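Local coordinates for tRNA (guanine(26)-N(2))-dimethyltransferase (Pyrococcus horikoshii, PDB 2DUL), which probably uses S-adenosyl-L-methionine to add two methyl groups to the N2 atom of guanosine 26 in a number of transfer RNAs, at residues 120-123 with 124-127; 369-372 with 373-377; 221-224 with 225-228; 82-85 with 86-90. All blocks are in the same frame, centred on the assembly; numbering follows the deposited sequence.

Contact 1: residues 120-123 with 124-127; sequences DANR and LMAE
Arg123 and Glu127, one helical turn apart, meet through their charged ends. Glu127 OE2 lies over one face of the Arg123 guanidinium, displaced toward its rim and 3.5 Å from NH1. The guanidinium and carboxylate planes are turned 54° apart and no N-H points at the oxygen, which makes this salt bridge a matter of charge alone; the stronger partner of NH1 is Asp119, just before the helix. Arg123 CG stands anti to the backbone N (chi1 -174°), and the chain runs extended to NE along the exposed flank.

Met125 works on the buried side. It first passes Ala121 O, with CG at 3.3 Å, then bends at its last torsion, bringing CE back to 4.3 Å from Ala121 CB and 4.0 Å from Asn122 OD1, whose side chain it crosses at a slant. That amide is fixed elsewhere, OD1 by Thr149 OG1 and ND2 by Glu145 O. Leu124 touches the preceding turn mainly with CB, 3.8 Å from Ala121 O, and sends its methyl groups away.

Among the helical bonds are Leu124 N to Asp120 O at 3.0 Å and Met125 N to Ala121 O at 2.9 Å. Asp120 is the N-cap: its OD1 accepts from Asn122 N (3.1 Å), a donor standing above the carboxylate plane. Asp120 and Ala121 are both predicted to bind S-adenosyl-L-methionine, which would place this helix start at the cofactor site.

Helix 121-127 lies against the central sheet, Leu124 on Trp75 and Asn77 of strand 73-78 and on Leu52 of strand 50-53, while Met125 reaches Leu52 and also Thr149 and Ala150 of helix 144-153.

Contact 2: residues 369-372 with 373-377; sequences EVFI and ETIKR
Phe371 and Ile375 form the tight side of this C-terminal helix. The CG2 methyl of Ile375 sits over one face of the Phe371 ring in a CH-pi contact, 3.6 Å from the centroid and only 22° off the normal, with CE2 the nearest ring atom at 3.4 Å. Ile375 pays for this with CG1 in the crowded position between backbone N and carbonyl carbon (chi1 65°), from where its CD1 reaches Ile372 CD1 at 3.8 Å, the two side chains running side by side.

Val370 O is gripped twice by one residue, from Thr374 N at 3.0 Å and from Thr374 OG1 at 2.8 Å, the donors arriving from opposite faces of the carbonyl plane. Thr374 OG1 is also bonded to Gln348 NE2.

The other flank is loose: exposed Glu369 and Glu373 share little beyond the helical bond from Glu373 N to Glu369 O, and Lys376, the first residue to leave helical geometry, leads its amine away although its N still bonds to Ile372 O.

Such a division marks an amphipathic helix near its C-terminal end: in helix 368-375 the Phe371, Ile372 and Ile375 side packs on helices 324-331 and 338-347, far from the predicted cofactor site.

Contact 3: residues 221-224 with 225-228; sequences YYKD and HYFR
Backbone bonds pair Tyr221 with Arg228 in both directions, Tyr221 N to Arg228 O at 2.9 Å and Arg228 N to Tyr221 O at 3.0 Å. Nearer the turn Lys223 N bonds to Tyr226 O at 3.1 Å.

Aromatic rings pack on both faces of this ladder. On one, the edge of Tyr222 meets the face of Phe227 in an edge-to-face pair, planes 61° apart, with Tyr222 CD1 3.7 Å from Phe227 CE2. On the other, Arg228 CB lies over the Tyr221 ring, 3.8 Å from its centroid, while the Tyr226 hydroxyl stands at the edge of that ring, near its plane. Tyr226 CG sits between its backbone N and carbonyl carbon (chi1 77°), turning the ring toward the first strand, where Lys223 CB covers one face near the rim.

The whole is the tip of a beta hairpin, turning at Asp224 and His225, whose left-handed backbone angles approach those of a type I' turn. Its strands, 213-223 and 226-235, end the sheet in the manner of class I methyltransferases, whose strand order 3-2-1-4-5-7-6 has strand 7 reversed.

An alanine in place of Tyr226 removes the ring beside Lys223 CB and the hydroxyl at the Tyr221 edge, and would probably open a gap that lets the Tyr221 ring shift.

The Tyr222 hydroxyl accepts a weak bond from His225 N, and a water joins Tyr221 OH (2.7 Å) to Arg228 NE (2.9 Å), which donates to it in the guanidinium plane. Arg228, close to Arg61, which is predicted to bind S-adenosyl-L-methionine, forms a salt bridge through NH1 with Asp136; Asp224 pairs with Arg31.

Contact 4: residues 82-85 with 86-90; sequences DAYE and LMKRN
The Tyr84 ring carries the Lys88 side chain on one face: CG lies 4.2 Å above the ring plane toward the rim, and CD makes an off-centre CH-pi contact at 4.2 Å from the centroid. Lys88 CE then passes Tyr84 CE2 at 3.7 Å. The ring also meets that of His118, planes inclined by about 20°, and its hydroxyl bonds to Glu101.

The other flat group, the Glu85 carboxylate, takes the amine of Lys88. NZ comes from above its plane and forms a salt bridge with OE2 at 3.1 Å plus a weak bond to OE1. Glu85 is bent at chi2 (-60°) and Lys88 at chi3 (-64°), bends that bring the two ends together three residues apart. Glu101 holds the same NZ in a second salt bridge. A leucine in place of Lys88 would probably leave the carboxylates of Glu85 and Glu101 without their shared positive mate, with less to balance their negative charge.

Beneath, helical bonds run from Met87 N to Ala83 O at 2.8 Å and from Lys88 N to Tyr84 O at 3.1 Å, and Met87 CG lies against Ala83 O.

Helix 81-94 is laid on the class I methyltransferase sheet: Ala83 and Met87 rest on Asp78 of strand 73-78, predicted to bind S-adenosyl-L-methionine, and Tyr84, Met87 and Lys88 on Ile116 of strand 113-118, while Arg89 and Asn90 face strand 11-15.

Overall arrangement
Contact 3 is the most central, its centre about 7 Å from the centre of the chain, and relies on ring packing and strand pairing. The other three are short helical stretches with one buried and one solvent-facing side. Contacts 1 and 4, centres about 19 Å apart, lie on the same side of the chain's centre and share strand 73-78, contact 1 holding residues of the predicted cofactor site, contact 4 packing against one; each has an ion pair on its flank, in contact 1 a mere charge attraction and in contact 4 a hydrogen-bonded bridge. Contact 2, on the opposite side and about 53 Å from contact 1 centre to centre, closes the last helix with hydrocarbon packing and a doubly held carbonyl, without a salt bridge between its segments.

Contact 1: residues 120-123 with 124-127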
loop_
_atom_site.group_PDB
_atom_site.type_symbol
_atom_site.label_atom_id
_atom_site.label_comp_id
_atom_site.label_asym_id
_atom_site.label_seq_id
_atom_site.Cartn_x
_atom_site.Cartn_y
_atom_site.Cartn_z
ATOM N N ASP A 120 -10.397 17.629 10.931
ATOM C CA ASP A 120 -10.446 16.999 9.618
ATOM C C ASP A 120 -8.989 16.808 9.193
ATOM O O ASP A 120 -8.174 17.724 9.326
ATOM C CB ASP A 120 -11.184 17.920 8.637
ATOM C CG ASP A 120 -11.108 17.441 7.192
ATOM O OD1 ASP A 120 -10.617 16.322 6.934
ATOM O OD2 ASP A 120 -11.556 18.194 6.308
ATOM N N ALA A 121 -8.660 15.617 8.702
ATOM C CA ALA A 121 -7.293 15.324 8.276
ATOM C C ALA A 121 -6.775 16.337 7.255
ATOM O O ALA A 121 -5.605 16.718 7.295
ATOM C CB ALA A 121 -7.216 13.919 7.698
ATOM N N ASN A 122 -7.640 16.766 6.337
ATOM C CA ASN A 122 -7.236 17.743 5.329
ATOM C C ASN A 122 -6.859 19.081 5.960
ATOM O O ASN A 122 -5.942 19.760 5.491
ATOM C CB ASN A 122 -8.349 17.967 4.295
ATOM C CG ASN A 122 -8.303 16.958 3.154
ATOM O OD1 ASN A 122 -7.227 16.556 2.706
ATOM N ND2 ASN A 122 -9.477 16.561 2.663
ATOM N N ARG A 123 -7.560 19.463 7.023
ATOM C CA ARG A 123 -7.260 20.726 7.687
ATOM C C ARG A 123 -5.929 20.618 8.424
ATOM O O ARG A 123 -5.094 21.523 8.344
ATOM C CB ARG A 123 -8.382 21.106 8.656
ATOM C CG ARG A 123 -8.215 22.485 9.286
ATOM C CD ARG A 123 -9.513 22.934 9.945
ATOM N NE ARG A 123 -9.389 24.218 10.634
ATOM C CZ ARG A 123 -8.791 24.387 11.810
ATOM N NH1 ARG A 123 -8.256 23.350 12.438
ATOM N NH2 ARG A 123 -8.729 25.594 12.359
ATOM N N LEU A 124 -5.723 19.510 9.130
ATOM C CA LEU A 124 -4.464 19.321 9.846
ATOM C C LEU A 124 -3.269 19.300 8.884
ATOM O O LEU A 124 -2.269 19.983 9.112
ATOM C CB LEU A 124 -4.487 18.020 10.661
ATOM C CG LEU A 124 -3.180 17.675 11.388
ATOM C CD1 LEU A 124 -2.758 18.820 12.305
ATOM C CD2 LEU A 124 -3.374 16.403 12.183
ATOM N N MET A 125 -3.370 18.528 7.805
ATOM C CA MET A 125 -2.270 18.447 6.845
ATOM C C MET A 125 -2.007 19.774 6.132
ATOM O O MET A 125 -0.862 20.079 5.779
ATOM C CB MET A 125 -2.529 17.320 5.835
ATOM C CG MET A 125 -2.490 15.931 6.478
ATOM S SD MET A 125 -2.525 14.582 5.286
ATOM C CE MET A 125 -4.235 14.710 4.658
ATOM N N ALA A 126 -3.057 20.567 5.926
ATOM C CA ALA A 126 -2.903 21.872 5.283
ATOM C C ALA A 126 -2.142 22.808 6.221
ATOM O O ALA A 126 -1.403 23.694 5.775
ATOM C CB ALA A 126 -4.268 22.464 4.950
ATOM N N GLU A 127 -2.330 22.614 7.523
ATOM C CA GLU A 127 -1.651 23.428 8.526
ATOM C C GLU A 127 -0.173 23.035 8.644
ATOM O O GLU A 127 0.676 23.871 8.958
ATOM C CB GLU A 127 -2.338 23.270 9.890
ATOM C CG GLU A 127 -3.812 23.672 9.885
ATOM C CD GLU A 127 -4.462 23.596 11.259
ATOM O OE1 GLU A 127 -4.368 22.538 11.919
ATOM O OE2 GLU A 127 -5.080 24.601 11.676
#

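Contact 2: residues 369-372 with 373-377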
loop_
_atom_site.group_PDB
_atom_site.type_symbol
_atom_site.label_atom_id
_atom_site.label_comp_id
_atom_site.label_asym_id
_atom_site.label_seq_id
_atom_site.Cartn_x
_atom_site.Cartn_y
_atom_site.Cartn_z
ATOM N N GLU A 369 3.093 -17.291 -25.298
ATOM C CA GLU A 369 3.047 -18.550 -26.033
ATOM C C GLU A 369 3.887 -19.643 -25.394
ATOM O O GLU A 369 3.513 -20.815 -25.427
ATOM C CB GLU A 369 3.484 -18.343 -27.483
ATOM C CG GLU A 369 2.576 -17.427 -28.291
ATOM C CD GLU A 369 1.118 -17.881 -28.316
ATOM O OE1 GLU A 369 0.849 -19.098 -28.207
ATOM O OE2 GLU A 369 0.238 -17.008 -28.473
ATOM N N VAL A 370 5.025 -19.273 -24.817
ATOM C CA VAL A 370 5.870 -20.265 -24.161
ATOM C C VAL A 370 5.159 -20.753 -22.898
ATOM O O VAL A 370 5.211 -21.933 -22.566
ATOM C CB VAL A 370 7.239 -19.678 -23.772
ATOM C CG1 VAL A 370 7.984 -20.650 -22.864
ATOM C CG2 VAL A 370 8.055 -19.404 -25.027
ATOM N N PHE A 371 4.496 -19.836 -22.199
ATOM C CA PHE A 371 3.772 -20.201 -20.985
ATOM C C PHE A 371 2.676 -21.214 -21.308
ATOM O O PHE A 371 2.542 -22.230 -20.631
ATOM C CB PHE A 371 3.135 -18.961 -20.342
ATOM C CG PHE A 371 2.444 -19.244 -19.034
ATOM C CD1 PHE A 371 3.178 -19.369 -17.857
ATOM C CD2 PHE A 371 1.059 -19.399 -18.982
ATOM C CE1 PHE A 371 2.546 -19.644 -16.642
ATOM C CE2 PHE A 371 0.411 -19.675 -17.771
ATOM C CZ PHE A 371 1.155 -19.797 -16.600
ATOM N N ILE A 372 1.899 -20.926 -22.349
ATOM C CA ILE A 372 0.800 -21.796 -22.763
ATOM C C ILE A 372 1.284 -23.193 -23.132
ATOM O O ILE A 372 0.678 -24.197 -22.744
ATOM C CB ILE A 372 0.037 -21.197 -23.968
ATOM C CG1 ILE A 372 -0.569 -19.848 -23.580
ATOM C CG2 ILE A 372 -1.054 -22.157 -24.432
ATOM C CD1 ILE A 372 -1.450 -19.899 -22.355
ATOM N N GLU A 373 2.374 -23.259 -23.886
ATOM C CA GLU A 373 2.916 -24.546 -24.286
ATOM C C GLU A 373 3.374 -25.307 -23.049
ATOM O O GLU A 373 3.304 -26.531 -23.004
ATOM C CB GLU A 373 4.090 -24.357 -25.254
ATOM C CG GLU A 373 4.642 -25.669 -25.809
ATOM C CD GLU A 373 5.665 -25.458 -26.915
ATOM O OE1 GLU A 373 6.752 -24.911 -26.629
ATOM O OE2 GLU A 373 5.378 -25.838 -28.074
ATOM N N THR A 374 3.829 -24.575 -22.038
ATOM C CA THR A 374 4.303 -25.194 -20.804
ATOM C C THR A 374 3.183 -25.662 -19.870
ATOM O O THR A 374 3.335 -26.666 -19.181
ATOM C CB THR A 374 5.204 -24.231 -20.016
ATOM O OG1 THR A 374 6.294 -23.808 -20.845
ATOM C CG2 THR A 374 5.748 -24.916 -18.769
ATOM N N ILE A 375 2.067 -24.940 -19.833
ATOM C CA ILE A 375 0.976 -25.336 -18.940
ATOM C C ILE A 375 0.094 -26.438 -19.519
ATOM O O ILE A 375 -0.590 -27.138 -18.772
ATOM C CB ILE A 375 0.069 -24.138 -18.558
ATOM C CG1 ILE A 375 -0.661 -23.609 -19.795
ATOM C CG2 ILE A 375 0.901 -23.045 -17.906
ATOM C CD1 ILE A 375 -1.559 -22.413 -19.504
ATOM N N LYS A 376 0.110 -26.582 -20.843
ATOM C CA LYS A 376 -0.688 -27.605 -21.518
ATOM C C LYS A 376 -0.489 -28.962 -20.862
ATOM O O LYS A 376 0.591 -29.541 -20.943
ATOM C CB LYS A 376 -0.294 -27.702 -22.995
ATOM C CG LYS A 376 -0.885 -26.625 -23.883
ATOM C CD LYS A 376 -2.353 -26.889 -24.180
ATOM C CE LYS A 376 -2.534 -28.171 -24.987
ATOM N NZ LYS A 376 -3.958 -28.409 -25.362
ATOM N N ARG A 377 -1.533 -29.470 -20.216
ATOM C CA ARG A 377 -1.447 -30.764 -19.554
ATOM C C ARG A 377 -1.857 -31.876 -20.511
ATOM O O ARG A 377 -0.968 -32.663 -20.908
ATOM C CB ARG A 377 -2.342 -30.780 -18.310
ATOM C CG ARG A 377 -2.251 -32.057 -17.485
ATOM C CD ARG A 377 -2.880 -31.879 -16.106
ATOM N NE ARG A 377 -4.304 -31.558 -16.174
ATOM C CZ ARG A 377 -5.058 -31.280 -15.114
ATOM N NH1 ARG A 377 -4.523 -31.282 -13.899
ATOM N NH2 ARG A 377 -6.346 -31.001 -15.265
#

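Contact 3: residues 221-224 with 225-228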
loop_
_atom_site.group_PDB
_atom_site.type_symbol
_atom_site.label_atom_id
_atom_site.label_comp_id
_atom_site.label_asym_id
_atom_site.label_seq_id
_atom_site.Cartn_x
_atom_site.Cartn_y
_atom_site.Cartn_z
ATOM N N TYR A 221 1.343 -3.605 -2.385
ATOM C CA TYR A 221 0.818 -4.956 -2.430
ATOM C C TYR A 221 -0.683 -5.011 -2.198
ATOM O O TYR A 221 -1.308 -4.016 -1.835
ATOM C CB TYR A 221 1.542 -5.806 -1.376
ATOM C CG TYR A 221 1.280 -5.387 0.056
ATOM C CD1 TYR A 221 0.196 -5.905 0.766
ATOM C CD2 TYR A 221 2.110 -4.469 0.704
ATOM C CE1 TYR A 221 -0.057 -5.523 2.083
ATOM C CE2 TYR A 221 1.864 -4.076 2.026
ATOM C CZ TYR A 221 0.777 -4.612 2.706
ATOM O OH TYR A 221 0.520 -4.238 4.007
ATOM N N TYR A 222 -1.247 -6.192 -2.424
ATOM C CA TYR A 222 -2.667 -6.438 -2.226
ATOM C C TYR A 222 -2.794 -7.499 -1.137
ATOM O O TYR A 222 -1.999 -8.438 -1.087
ATOM C CB TYR A 222 -3.308 -6.967 -3.510
ATOM C CG TYR A 222 -4.709 -7.488 -3.299
ATOM C CD1 TYR A 222 -5.794 -6.619 -3.235
ATOM C CD2 TYR A 222 -4.940 -8.850 -3.098
ATOM C CE1 TYR A 222 -7.077 -7.088 -2.972
ATOM C CE2 TYR A 222 -6.218 -9.331 -2.831
ATOM C CZ TYR A 222 -7.281 -8.445 -2.768
ATOM O OH TYR A 222 -8.545 -8.906 -2.492
ATOM N N LYS A 223 -3.791 -7.350 -0.272
ATOM C CA LYS A 223 -4.008 -8.319 0.794
ATOM C C LYS A 223 -5.422 -8.245 1.348
ATOM O O LYS A 223 -5.864 -7.198 1.818
ATOM C CB LYS A 223 -3.013 -8.097 1.937
ATOM C CG LYS A 223 -3.069 -9.159 3.036
ATOM C CD LYS A 223 -2.539 -10.495 2.536
ATOM C CE LYS A 223 -2.385 -11.503 3.670
ATOM N NZ LYS A 223 -3.695 -11.950 4.212
ATOM N N ASP A 224 -6.122 -9.370 1.277
ATOM C CA ASP A 224 -7.478 -9.485 1.796
ATOM C C ASP A 224 -8.366 -8.277 1.511
ATOM O O ASP A 224 -8.853 -7.616 2.426
ATOM C CB ASP A 224 -7.433 -9.743 3.303
ATOM C CG ASP A 224 -8.719 -10.358 3.827
ATOM O OD1 ASP A 224 -8.896 -10.419 5.062
ATOM O OD2 ASP A 224 -9.551 -10.787 3.000
ATOM N N HIS A 225 -8.555 -7.992 0.230
ATOM C CA HIS A 225 -9.411 -6.906 -0.216
ATOM C C HIS A 225 -9.012 -5.476 0.127
ATOM O O HIS A 225 -9.868 -4.597 0.240
ATOM C CB HIS A 225 -10.841 -7.180 0.247
ATOM C CG HIS A 225 -11.384 -8.480 -0.256
ATOM N ND1 HIS A 225 -11.463 -8.783 -1.599
ATOM C CD2 HIS A 225 -11.847 -9.570 0.402
ATOM C CE1 HIS A 225 -11.948 -10.003 -1.746
ATOM N NE2 HIS A 225 -12.190 -10.501 -0.547
ATOM N N TYR A 226 -7.719 -5.238 0.313
ATOM C CA TYR A 226 -7.259 -3.885 0.557
ATOM C C TYR A 226 -5.956 -3.688 -0.204
ATOM O O TYR A 226 -5.164 -4.616 -0.352
ATOM C CB TYR A 226 -7.119 -3.585 2.063
ATOM C CG TYR A 226 -5.915 -4.136 2.793
ATOM C CD1 TYR A 226 -4.637 -3.627 2.561
ATOM C CD2 TYR A 226 -6.066 -5.114 3.779
ATOM C CE1 TYR A 226 -3.537 -4.071 3.299
ATOM C CE2 TYR A 226 -4.974 -5.569 4.523
ATOM C CZ TYR A 226 -3.711 -5.041 4.280
ATOM O OH TYR A 226 -2.626 -5.469 5.023
ATOM N N PHE A 227 -5.771 -2.484 -0.725
ATOM C CA PHE A 227 -4.586 -2.155 -1.502
ATOM C C PHE A 227 -3.698 -1.229 -0.690
ATOM O O PHE A 227 -4.180 -0.276 -0.075
ATOM C CB PHE A 227 -5.008 -1.500 -2.814
ATOM C CG PHE A 227 -5.975 -2.330 -3.616
ATOM C CD1 PHE A 227 -7.304 -2.461 -3.211
ATOM C CD2 PHE A 227 -5.554 -3.001 -4.758
ATOM C CE1 PHE A 227 -8.199 -3.250 -3.935
ATOM C CE2 PHE A 227 -6.439 -3.794 -5.491
ATOM C CZ PHE A 227 -7.767 -3.919 -5.078
ATOM N N ARG A 228 -2.399 -1.514 -0.703
ATOM C CA ARG A 228 -1.415 -0.759 0.064
ATOM C C ARG A 228 -0.270 -0.257 -0.814
ATOM O O ARG A 228 0.267 -1.001 -1.633
ATOM C CB ARG A 228 -0.824 -1.664 1.149
ATOM C CG ARG A 228 -1.066 -1.249 2.586
ATOM C CD ARG A 228 -0.485 0.117 2.907
ATOM N NE ARG A 228 -0.219 0.258 4.338
ATOM C CZ ARG A 228 -0.180 1.419 4.985
ATOM N NH1 ARG A 228 -0.398 2.553 4.332
ATOM N NH2 ARG A 228 0.097 1.447 6.281
HETATM O O HOH W 1 0.740 -2.117 5.665
#

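Contact 4: residues 82-85 with 86-90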
loop_
_atom_site.group_PDB
_atom_site.type_symbol
_atom_site.label_atom_id
_atom_site.label_comp_id
_atom_site.label_asym_id
_atom_site.label_seq_id
_atom_site.Cartn_x
_atom_site.Cartn_y
_atom_site.Cartn_z
ATOM N N ASP A 82 -15.542 11.491 19.790
ATOM C CA ASP A 82 -15.446 10.234 20.524
ATOM C C ASP A 82 -14.077 9.603 20.304
ATOM O O ASP A 82 -13.455 9.105 21.241
ATOM C CB ASP A 82 -16.531 9.257 20.063
ATOM C CG ASP A 82 -17.915 9.652 20.538
ATOM O OD1 ASP A 82 -18.882 8.935 20.205
ATOM O OD2 ASP A 82 -18.037 10.673 21.249
ATOM N N ALA A 83 -13.616 9.621 19.059
ATOM C CA ALA A 83 -12.315 9.053 18.737
ATOM C C ALA A 83 -11.227 9.847 19.453
ATOM O O ALA A 83 -10.317 9.273 20.052
ATOM C CB ALA A 83 -12.087 9.080 17.231
ATOM N N TYR A 84 -11.335 11.171 19.401
ATOM C CA TYR A 84 -10.358 12.046 20.048
ATOM C C TYR A 84 -10.249 11.744 21.546
ATOM O O TYR A 84 -9.149 11.622 22.089
ATOM C CB TYR A 84 -10.750 13.511 19.842
ATOM C CG TYR A 84 -9.833 14.496 20.536
ATOM C CD1 TYR A 84 -8.500 14.641 20.140
ATOM C CD2 TYR A 84 -10.296 15.284 21.588
ATOM C CE1 TYR A 84 -7.653 15.556 20.776
ATOM C CE2 TYR A 84 -9.459 16.200 22.235
ATOM C CZ TYR A 84 -8.138 16.331 21.821
ATOM O OH TYR A 84 -7.314 17.248 22.442
ATOM N N GLU A 85 -11.392 11.628 22.213
ATOM C CA GLU A 85 -11.399 11.331 23.643
ATOM C C GLU A 85 -10.734 9.985 23.926
ATOM O O GLU A 85 -9.976 9.846 24.888
ATOM C CB GLU A 85 -12.833 11.310 24.178
ATOM C CG GLU A 85 -13.501 12.677 24.233
ATOM C CD GLU A 85 -12.753 13.656 25.119
ATOM O OE1 GLU A 85 -12.459 13.309 26.285
ATOM O OE2 GLU A 85 -12.459 14.777 24.649
ATOM N N LEU A 86 -11.012 8.998 23.080
ATOM C CA LEU A 86 -10.445 7.668 23.257
ATOM C C LEU A 86 -8.949 7.656 22.956
ATOM O O LEU A 86 -8.183 6.918 23.582
ATOM C CB LEU A 86 -11.169 6.663 22.360
ATOM C CG LEU A 86 -10.737 5.203 22.520
ATOM C CD1 LEU A 86 -10.806 4.801 23.986
ATOM C CD2 LEU A 86 -11.633 4.310 21.669
ATOM N N MET A 87 -8.533 8.470 21.991
ATOM C CA MET A 87 -7.123 8.553 21.637
ATOM C C MET A 87 -6.316 9.065 22.831
ATOM O O MET A 87 -5.267 8.518 23.157
ATOM C CB MET A 87 -6.945 9.464 20.415
ATOM C CG MET A 87 -7.374 8.806 19.103
ATOM S SD MET A 87 -7.654 9.948 17.716
ATOM C CE MET A 87 -6.055 10.541 17.447
ATOM N N LYS A 88 -6.812 10.105 23.491
ATOM C CA LYS A 88 -6.122 10.657 24.657
ATOM C C LYS A 88 -5.988 9.601 25.762
ATOM O O LYS A 88 -4.938 9.466 26.390
ATOM C CB LYS A 88 -6.876 11.879 25.199
ATOM C CG LYS A 88 -6.835 13.108 24.294
ATOM C CD LYS A 88 -7.501 14.319 24.956
ATOM C CE LYS A 88 -8.989 14.087 25.205
ATOM N NZ LYS A 88 -9.641 15.245 25.894
ATOM N N ARG A 89 -7.056 8.843 25.990
ATOM C CA ARG A 89 -7.036 7.806 27.015
ATOM C C ARG A 89 -6.028 6.708 26.682
ATOM O O ARG A 89 -5.230 6.302 27.532
ATOM C CB ARG A 89 -8.425 7.182 27.165
ATOM C CG ARG A 89 -9.518 8.181 27.492
ATOM C CD ARG A 89 -10.814 7.471 27.849
ATOM N NE ARG A 89 -10.626 6.546 28.963
ATOM C CZ ARG A 89 -11.615 5.915 29.587
ATOM N NH1 ARG A 89 -11.346 5.091 30.592
ATOM N NH2 ARG A 89 -12.873 6.112 29.211
ATOM N N ASN A 90 -6.059 6.228 25.444
ATOM C CA ASN A 90 -5.147 5.167 25.053
ATOM C C ASN A 90 -3.692 5.592 25.069
ATOM O O ASN A 90 -2.818 4.794 25.399
ATOM C CB ASN A 90 -5.534 4.603 23.683
ATOM C CG ASN A 90 -6.819 3.799 23.739
ATOM O OD1 ASN A 90 -7.132 3.194 24.765
ATOM N ND2 ASN A 90 -7.563 3.776 22.636
#